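Local coordinates for protein RNA silencing suppressor p19 (Carnation Italian ringspot virus, PDB 6BJH) that suppresses RNA silencing in the plant host by binding short interfering RNAs as a homodimer that selects them by duplex length, like a molecular caliper, at residues G16-G21 / F70-R75. The protein carries 1 engineered substitution. Residues are numbered along the deposited sequence; the frame is centred on the assembly and turned at random.
Sequences GERWDG and FKRYLR. With nucleotides of chain C.
E17 and R72 form a salt bridge that joins segment 16-21 to strand 68-75, an outermost strand of the antiparallel four-stranded sheet of the p19 subunit. The E17 carboxylate lies nearly coplanar with the R72 guanidinium (planes 14° apart); NH1 of R72 meets OE1 of E17 on its syn side at 2.7 Å, with an N-H...O angle of 160°. OE1 of E17 also sits at the edge of the F70 ring, 3.4 Å from CD2 of F70. R72 reaches E17 through a bend at chi2 (-69°), and its NE bonds to the carbonyl of L32. R18, next in a type I turn from E17 to D20, runs extended over the K71 carbonyl, its CG 3.2 Å from O of K71. Its NE is held by a salt bridge to D34, which probably helps orient the guanidinium toward the RNA. At the guanidinium edge, NH1 and NH2 of R18 both bond to OP1 of nucleotide C2 of chain C, at 3.1 and 3.0 Å. The CB of W19 points away from strand 68-75, but its indole sets CH2 3.3 Å above the R18 guanidinium plane, over its centre, while CZ2 of W19 lies 3.5 Å from O3' of the same nucleotide.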
loop_
_atom_site.group_PDB
_atom_site.type_symbol
_atom_site.label_atom_id
_atom_site.label_comp_id
_atom_site.label_asym_id
_atom_site.label_seq_id
_atom_site.Cartn_x
_atom_site.Cartn_y
_atom_site.Cartn_z
ATOM N N GLY B 16 -14.530 -18.431 1.293
ATOM C CA GLY B 16 -14.487 -19.794 0.796
ATOM C C GLY B 16 -14.049 -19.916 -0.648
ATOM O O GLY B 16 -13.534 -20.966 -1.040
ATOM N N GLU B 17 -14.240 -18.866 -1.448
ATOM C CA GLU B 17 -13.824 -18.909 -2.846
ATOM C C GLU B 17 -12.358 -19.290 -2.983
ATOM O O GLU B 17 -11.963 -19.900 -3.982
ATOM C CB GLU B 17 -14.093 -17.552 -3.496
ATOM C CG GLU B 17 -13.894 -17.525 -5.002
ATOM C CD GLU B 17 -12.447 -17.345 -5.405
ATOM O OE1 GLU B 17 -11.661 -16.809 -4.595
ATOM O OE2 GLU B 17 -12.093 -17.739 -6.534
ATOM N N ARG B 18 -11.537 -18.947 -1.989
ATOM C CA ARG B 18 -10.114 -19.263 -2.054
ATOM C C ARG B 18 -9.878 -20.769 -2.027
ATOM O O ARG B 18 -9.010 -21.280 -2.746
ATOM C CB ARG B 18 -9.382 -18.582 -0.897
ATOM C CG ARG B 18 -7.873 -18.779 -0.897
ATOM C CD ARG B 18 -7.243 -18.156 0.338
ATOM N NE ARG B 18 -5.807 -18.406 0.415
ATOM C CZ ARG B 18 -5.055 -18.137 1.480
ATOM N NH1 ARG B 18 -5.596 -17.611 2.570
ATOM N NH2 ARG B 18 -3.757 -18.399 1.456
ATOM N N TRP B 19 -10.639 -21.494 -1.210
ATOM C CA TRP B 19 -10.426 -22.920 -1.004
ATOM C C TRP B 19 -11.340 -23.785 -1.863
ATOM O O TRP B 19 -11.447 -24.991 -1.618
ATOM C CB TRP B 19 -10.616 -23.262 0.473
ATOM C CG TRP B 19 -9.924 -22.296 1.384
ATOM C CD1 TRP B 19 -10.511 -21.412 2.241
ATOM C CD2 TRP B 19 -8.511 -22.103 1.515
ATOM N NE1 TRP B 19 -9.552 -20.686 2.902
ATOM C CE2 TRP B 19 -8.314 -21.091 2.474
ATOM C CE3 TRP B 19 -7.393 -22.692 0.917
ATOM C CZ2 TRP B 19 -7.045 -20.655 2.852
ATOM C CZ3 TRP B 19 -6.132 -22.256 1.291
ATOM C CH2 TRP B 19 -5.970 -21.247 2.250
ATOM N N ASP B 20 -12.000 -23.201 -2.862
ATOM C CA ASP B 20 -12.862 -23.939 -3.775
ATOM C C ASP B 20 -12.235 -24.064 -5.161
ATOM O O ASP B 20 -12.943 -24.194 -6.162
ATOM C CB ASP B 20 -14.232 -23.268 -3.869
ATOM C CG ASP B 20 -14.860 -23.037 -2.511
ATOM O OD1 ASP B 20 -14.588 -23.829 -1.583
ATOM O OD2 ASP B 20 -15.621 -22.058 -2.368
ATOM N N GLY B 21 -10.907 -24.023 -5.232
ATOM C CA GLY B 21 -10.206 -24.113 -6.498
ATOM C C GLY B 21 -10.662 -23.070 -7.496
ATOM O O GLY B 21 -11.445 -22.176 -7.158
ATOM N N PHE B 70 -11.335 -11.314 -1.565
ATOM C CA PHE B 70 -10.805 -12.526 -2.173
ATOM C C PHE B 70 -9.302 -12.586 -1.933
ATOM O O PHE B 70 -8.584 -11.623 -2.221
ATOM C CB PHE B 70 -11.102 -12.562 -3.673
ATOM C CG PHE B 70 -12.569 -12.587 -4.003
ATOM C CD1 PHE B 70 -13.282 -11.408 -4.136
ATOM C CD2 PHE B 70 -13.232 -13.789 -4.189
ATOM C CE1 PHE B 70 -14.627 -11.427 -4.441
ATOM C CE2 PHE B 70 -14.578 -13.814 -4.496
ATOM C CZ PHE B 70 -15.276 -12.632 -4.622
ATOM N N LYS B 71 -8.831 -13.717 -1.413
ATOM C CA LYS B 71 -7.427 -13.907 -1.087
ATOM C C LYS B 71 -6.843 -15.038 -1.923
ATOM O O LYS B 71 -7.546 -15.975 -2.314
ATOM C CB LYS B 71 -7.238 -14.214 0.405
ATOM C CG LYS B 71 -7.558 -13.045 1.317
ATOM C CD LYS B 71 -7.195 -13.346 2.754
ATOM C CE LYS B 71 -7.263 -12.090 3.611
ATOM N NZ LYS B 71 -8.648 -11.570 3.742
ATOM N N ARG B 72 -5.544 -14.937 -2.191
ATOM C CA ARG B 72 -4.827 -15.942 -2.960
ATOM C C ARG B 72 -3.422 -16.102 -2.400
ATOM O O ARG B 72 -2.891 -15.215 -1.728
ATOM C CB ARG B 72 -4.739 -15.570 -4.447
ATOM C CG ARG B 72 -5.995 -15.841 -5.253
ATOM C CD ARG B 72 -6.246 -17.329 -5.424
ATOM N NE ARG B 72 -7.276 -17.603 -6.424
ATOM C CZ ARG B 72 -8.584 -17.611 -6.182
ATOM N NH1 ARG B 72 -9.047 -17.355 -4.965
ATOM N NH2 ARG B 72 -9.435 -17.877 -7.163
ATOM N N TYR B 73 -2.832 -17.260 -2.682
ATOM C CA TYR B 73 -1.410 -17.496 -2.476
ATOM C C TYR B 73 -0.896 -18.242 -3.696
ATOM O O TYR B 73 -1.461 -19.271 -4.076
ATOM C CB TYR B 73 -1.135 -18.301 -1.200
ATOM C CG TYR B 73 0.332 -18.377 -0.836
ATOM C CD1 TYR B 73 1.170 -19.302 -1.438
ATOM C CD2 TYR B 73 0.878 -17.518 0.111
ATOM C CE1 TYR B 73 2.514 -19.373 -1.110
ATOM C CE2 TYR B 73 2.222 -17.580 0.448
ATOM C CZ TYR B 73 3.036 -18.510 -0.166
ATOM O OH TYR B 73 4.372 -18.578 0.162
ATOM N N LEU B 74 0.159 -17.718 -4.315
ATOM C CA LEU B 74 0.694 -18.283 -5.546
ATOM C C LEU B 74 2.193 -18.470 -5.397
ATOM O O LEU B 74 2.922 -17.505 -5.144
ATOM C CB LEU B 74 0.378 -17.386 -6.743
ATOM C CG LEU B 74 -1.114 -17.162 -7.000
ATOM C CD1 LEU B 74 -1.314 -16.175 -8.132
ATOM C CD2 LEU B 74 -1.824 -18.475 -7.308
ATOM N N ARG B 75 2.648 -19.710 -5.549
ATOM C CA ARG B 75 4.066 -20.024 -5.462
ATOM C C ARG B 75 4.819 -19.303 -6.573
ATOM O O ARG B 75 4.633 -19.601 -7.758
ATOM C CB ARG B 75 4.277 -21.537 -5.539
ATOM C CG ARG B 75 3.600 -22.289 -4.401
ATOM C CD ARG B 75 3.374 -23.751 -4.732
ATOM N NE ARG B 75 2.593 -24.422 -3.696
ATOM C CZ ARG B 75 2.126 -25.663 -3.790
ATOM N NH1 ARG B 75 2.355 -26.386 -4.879
ATOM N NH2 ARG B 75 1.426 -26.184 -2.791
ATOM P P C C 2 -2.034 -17.848 4.887
ATOM O OP1 C C 2 -2.833 -17.030 3.941
ATOM O OP2 C C 2 -1.296 -17.176 5.984
ATOM O "O5'" C C 2 -3.002 -18.932 5.536
ATOM C "C5'" C C 2 -3.774 -19.796 4.716
ATOM C "C4'" C C 2 -4.615 -20.742 5.537
ATOM O "O4'" C C 2 -3.761 -21.667 6.261
ATOM C "C3'" C C 2 -5.466 -20.106 6.623
ATOM O "O3'" C C 2 -6.658 -19.521 6.130
ATOM C "C2'" C C 2 -5.695 -21.271 7.575
ATOM O "O2'" C C 2 -6.687 -22.156 7.077
ATOM C "C1'" C C 2 -4.339 -21.971 7.515
ATOM N N1 C C 2 -3.429 -21.500 8.584
ATOM C C2 C C 2 -3.608 -21.990 9.878
ATOM O O2 C C 2 -4.516 -22.807 10.090
ATOM N N3 C C 2 -2.787 -21.567 10.865
ATOM C C4 C C 2 -1.820 -20.688 10.597
ATOM N N4 C C 2 -1.034 -20.299 11.604
ATOM C C5 C C 2 -1.618 -20.168 9.287
ATOM C C6 C C 2 -2.438 -20.596 8.319
#